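Long-range contact in dephospho-CoA kinase (Mycobacterium paratuberculosis, PDB 6N39), which probably phosphorylates the 3'-hydroxyl of dephospho-CoA with ATP, the last step of coenzyme A biosynthesis: residues G13-I18 / V135-A140. Residues are numbered along the deposited sequence; the frame is centred on the assembly and turned at random.
Sequences GLTGGI and VVIVYA
Two neighbouring strands of the parallel kinase sheet meet here, and the first of them, carrying Leu-14 and Thr-15, leads into the P-loop; the second carries Val-136 and Ile-137. Three backbone hydrogen bonds join them: Val-136 N to Gly-13 O (2.8 Å), Thr-15 N to Val-136 O (3.1 Å) and Val-138 N to Thr-15 O (3.1 Å). Past the last of these, the next step is made by a water that accepts from Gly-17 N and donates to Val-138 O, linking the start of the loop to the second strand.

Side chains fall on both faces. On one, Leu-14 reaches across through CD1, which rests 3.4 Å from Val-136 O and 4.1 Å from Val-136 CB; helix 22-31 packs over this face, Leu-25 touching Leu-14, Val-136 and Val-138. On the other, Thr-15 and Ile-137 run alongside each other, with Thr-15 CG2 3.7 Å from Ile-137 CD1. The torsion of Thr-15 (chi1 -158°) swings OG1 away from its backbone N and leaves the methyl to face Ile-137, while OG1 hydrogen-bonds to Ile-120 O, just past the end of the adjoining strand 115-119.

Gly-16 and Gly-17 lead, through Ile-18, to the residues Gly-19 to Ala-24 predicted to bind ATP. A central parallel strand ending in a glycine-rich loop, followed by a helix, is the hallmark of the P-loop NTPase fold.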
ATOM      1  N   GLY A  13      -3.213   8.044  -3.607  1.00 39.03           N
ATOM      2  CA  GLY A  13      -4.672   8.125  -3.526  1.00 38.35           C
ATOM      3  C   GLY A  13      -5.080   8.995  -2.344  1.00 40.35           C
ATOM      4  O   GLY A  13      -4.489   8.930  -1.268  1.00 43.31           O
ATOM      5  N   LEU A  14      -6.105   9.825  -2.556  1.00 39.76           N
ATOM      6  CA  LEU A  14      -6.589  10.746  -1.535  1.00 37.65           C
ATOM      7  C   LEU A  14      -8.103  10.642  -1.437  1.00 42.60           C
ATOM      8  O   LEU A  14      -8.796  10.671  -2.463  1.00 46.30           O
ATOM      9  CB  LEU A  14      -6.192  12.191  -1.853  1.00 38.92           C
ATOM     10  CG  LEU A  14      -6.845  13.281  -0.978  1.00 49.25           C
ATOM     11  CD1 LEU A  14      -6.326  13.208   0.439  1.00 51.16           C
ATOM     12  CD2 LEU A  14      -6.592  14.661  -1.542  1.00 61.72           C
ATOM     13  N   THR A  15      -8.621  10.522  -0.213  1.00 40.71           N
ATOM     14  CA  THR A  15     -10.068  10.456  -0.040  1.00 48.08           C
ATOM     15  C   THR A  15     -10.435  10.932   1.363  1.00 43.88           C
ATOM     16  O   THR A  15      -9.587  11.385   2.134  1.00 47.22           O
ATOM     17  CB  THR A  15     -10.596   9.039  -0.352  1.00 44.12           C
ATOM     18  OG1 THR A  15     -11.987   9.097  -0.683  1.00 47.84           O
ATOM     19  CG2 THR A  15     -10.403   8.063   0.813  1.00 43.94           C
ATOM     20  N   GLY A  16     -11.710  10.818   1.683  1.00 50.98           N
ATOM     21  CA  GLY A  16     -12.262  11.230   2.955  1.00 44.57           C
ATOM     22  C   GLY A  16     -13.737  11.477   2.809  1.00 49.97           C
ATOM     23  O   GLY A  16     -14.246  11.739   1.719  1.00 48.96           O
ATOM     24  N   GLY A  17     -14.440  11.370   3.933  1.00 47.80           N
ATOM     25  CA  GLY A  17     -15.872  11.536   3.908  1.00 50.36           C
ATOM     26  C   GLY A  17     -16.282  12.981   3.706  1.00 60.54           C
ATOM     27  O   GLY A  17     -15.500  13.913   3.871  1.00 53.18           O
ATOM     28  N   ILE A  18     -17.553  13.161   3.342  1.00 62.09           N
ATOM     29  CA  ILE A  18     -18.065  14.492   3.041  1.00 60.97           C
ATOM     30  C   ILE A  18     -17.906  15.392   4.259  1.00 66.11           C
ATOM     31  O   ILE A  18     -18.204  14.996   5.394  1.00 62.17           O
ATOM     32  CB  ILE A  18     -19.528  14.392   2.569  1.00 59.51           C
ATOM     33  CG1 ILE A  18     -20.074  15.755   2.126  1.00 67.87           C
ATOM     34  CG2 ILE A  18     -20.421  13.794   3.655  1.00 63.59           C
ATOM     35  CD1 ILE A  18     -21.498  15.670   1.536  1.00 73.10           C
ATOM     36  N   VAL A 135      -1.816   5.877   0.347  1.00 29.17           N
ATOM     37  CA  VAL A 135      -3.164   6.422   0.429  1.00 32.34           C
ATOM     38  C   VAL A 135      -3.239   7.360   1.632  1.00 32.83           C
ATOM     39  O   VAL A 135      -2.851   6.984   2.748  1.00 34.15           O
ATOM     40  CB  VAL A 135      -4.224   5.301   0.529  1.00 34.03           C
ATOM     41  CG1 VAL A 135      -5.624   5.881   0.716  1.00 31.94           C
ATOM     42  CG2 VAL A 135      -4.212   4.410  -0.740  1.00 32.02           C
ATOM     43  N   VAL A 136      -3.727   8.579   1.394  1.00 30.88           N
ATOM     44  CA  VAL A 136      -3.957   9.584   2.432  1.00 34.87           C
ATOM     45  C   VAL A 136      -5.459   9.762   2.604  1.00 36.69           C
ATOM     46  O   VAL A 136      -6.185   9.983   1.625  1.00 38.33           O
ATOM     47  CB  VAL A 136      -3.305  10.932   2.076  1.00 39.48           C
ATOM     48  CG1 VAL A 136      -3.504  11.940   3.218  1.00 34.86           C
ATOM     49  CG2 VAL A 136      -1.854  10.739   1.808  1.00 36.02           C
ATOM     50  N   ILE A 137      -5.936   9.668   3.835  1.00 34.77           N
ATOM     51  CA  ILE A 137      -7.352   9.881   4.098  1.00 38.12           C
ATOM     52  C   ILE A 137      -7.476  10.937   5.180  1.00 40.01           C
ATOM     53  O   ILE A 137      -6.816  10.841   6.221  1.00 39.49           O
ATOM     54  CB  ILE A 137      -8.063   8.578   4.494  1.00 37.69           C
ATOM     55  CG1 ILE A 137      -7.773   7.507   3.433  1.00 39.02           C
ATOM     56  CG2 ILE A 137      -9.553   8.823   4.634  1.00 40.79           C
ATOM     57  CD1 ILE A 137      -8.594   6.258   3.545  1.00 33.97           C
ATOM     58  N   VAL A 138      -8.292  11.962   4.919  1.00 39.35           N
ATOM     59  CA  VAL A 138      -8.529  13.033   5.876  1.00 41.11           C
ATOM     60  C   VAL A 138      -9.815  12.718   6.622  1.00 47.37           C
ATOM     61  O   VAL A 138     -10.754  12.148   6.050  1.00 45.94           O
ATOM     62  CB  VAL A 138      -8.580  14.412   5.182  1.00 44.11           C
ATOM     63  CG1 VAL A 138      -9.705  14.490   4.160  1.00 44.17           C
ATOM     64  CG2 VAL A 138      -8.730  15.503   6.199  1.00 42.19           C
ATOM     65  N   TYR A 139      -9.844  13.030   7.916  1.00 40.05           N
ATOM     66  CA  TYR A 139     -11.048  12.829   8.711  1.00 44.44           C
ATOM     67  C   TYR A 139     -11.202  13.997   9.673  1.00 52.32           C
ATOM     68  O   TYR A 139     -10.313  14.842   9.806  1.00 49.38           O
ATOM     69  CB  TYR A 139     -11.017  11.492   9.475  1.00 50.92           C
ATOM     70  CG  TYR A 139      -9.974  11.448  10.571  1.00 53.64           C
ATOM     71  CD1 TYR A 139      -8.648  11.187  10.266  1.00 52.17           C
ATOM     72  CD2 TYR A 139     -10.317  11.676  11.910  1.00 52.25           C
ATOM     73  CE1 TYR A 139      -7.679  11.151  11.252  1.00 58.71           C
ATOM     74  CE2 TYR A 139      -9.354  11.642  12.909  1.00 54.53           C
ATOM     75  CZ  TYR A 139      -8.033  11.373  12.569  1.00 64.57           C
ATOM     76  OH  TYR A 139      -7.052  11.326  13.538  1.00 61.41           O
ATOM     77  N   ALA A 140     -12.348  14.038  10.350  1.00 53.92           N
ATOM     78  CA  ALA A 140     -12.659  15.107  11.286  1.00 54.99           C
ATOM     79  C   ALA A 140     -13.783  14.646  12.198  1.00 64.31           C
ATOM     80  O   ALA A 140     -14.588  13.788  11.818  1.00 62.78           O
ATOM     81  CB  ALA A 140     -13.071  16.397  10.565  1.00 54.34           C
TER
HETATM   82  O   HOH W   1     -13.277  10.941   6.395  1.00 42.93           O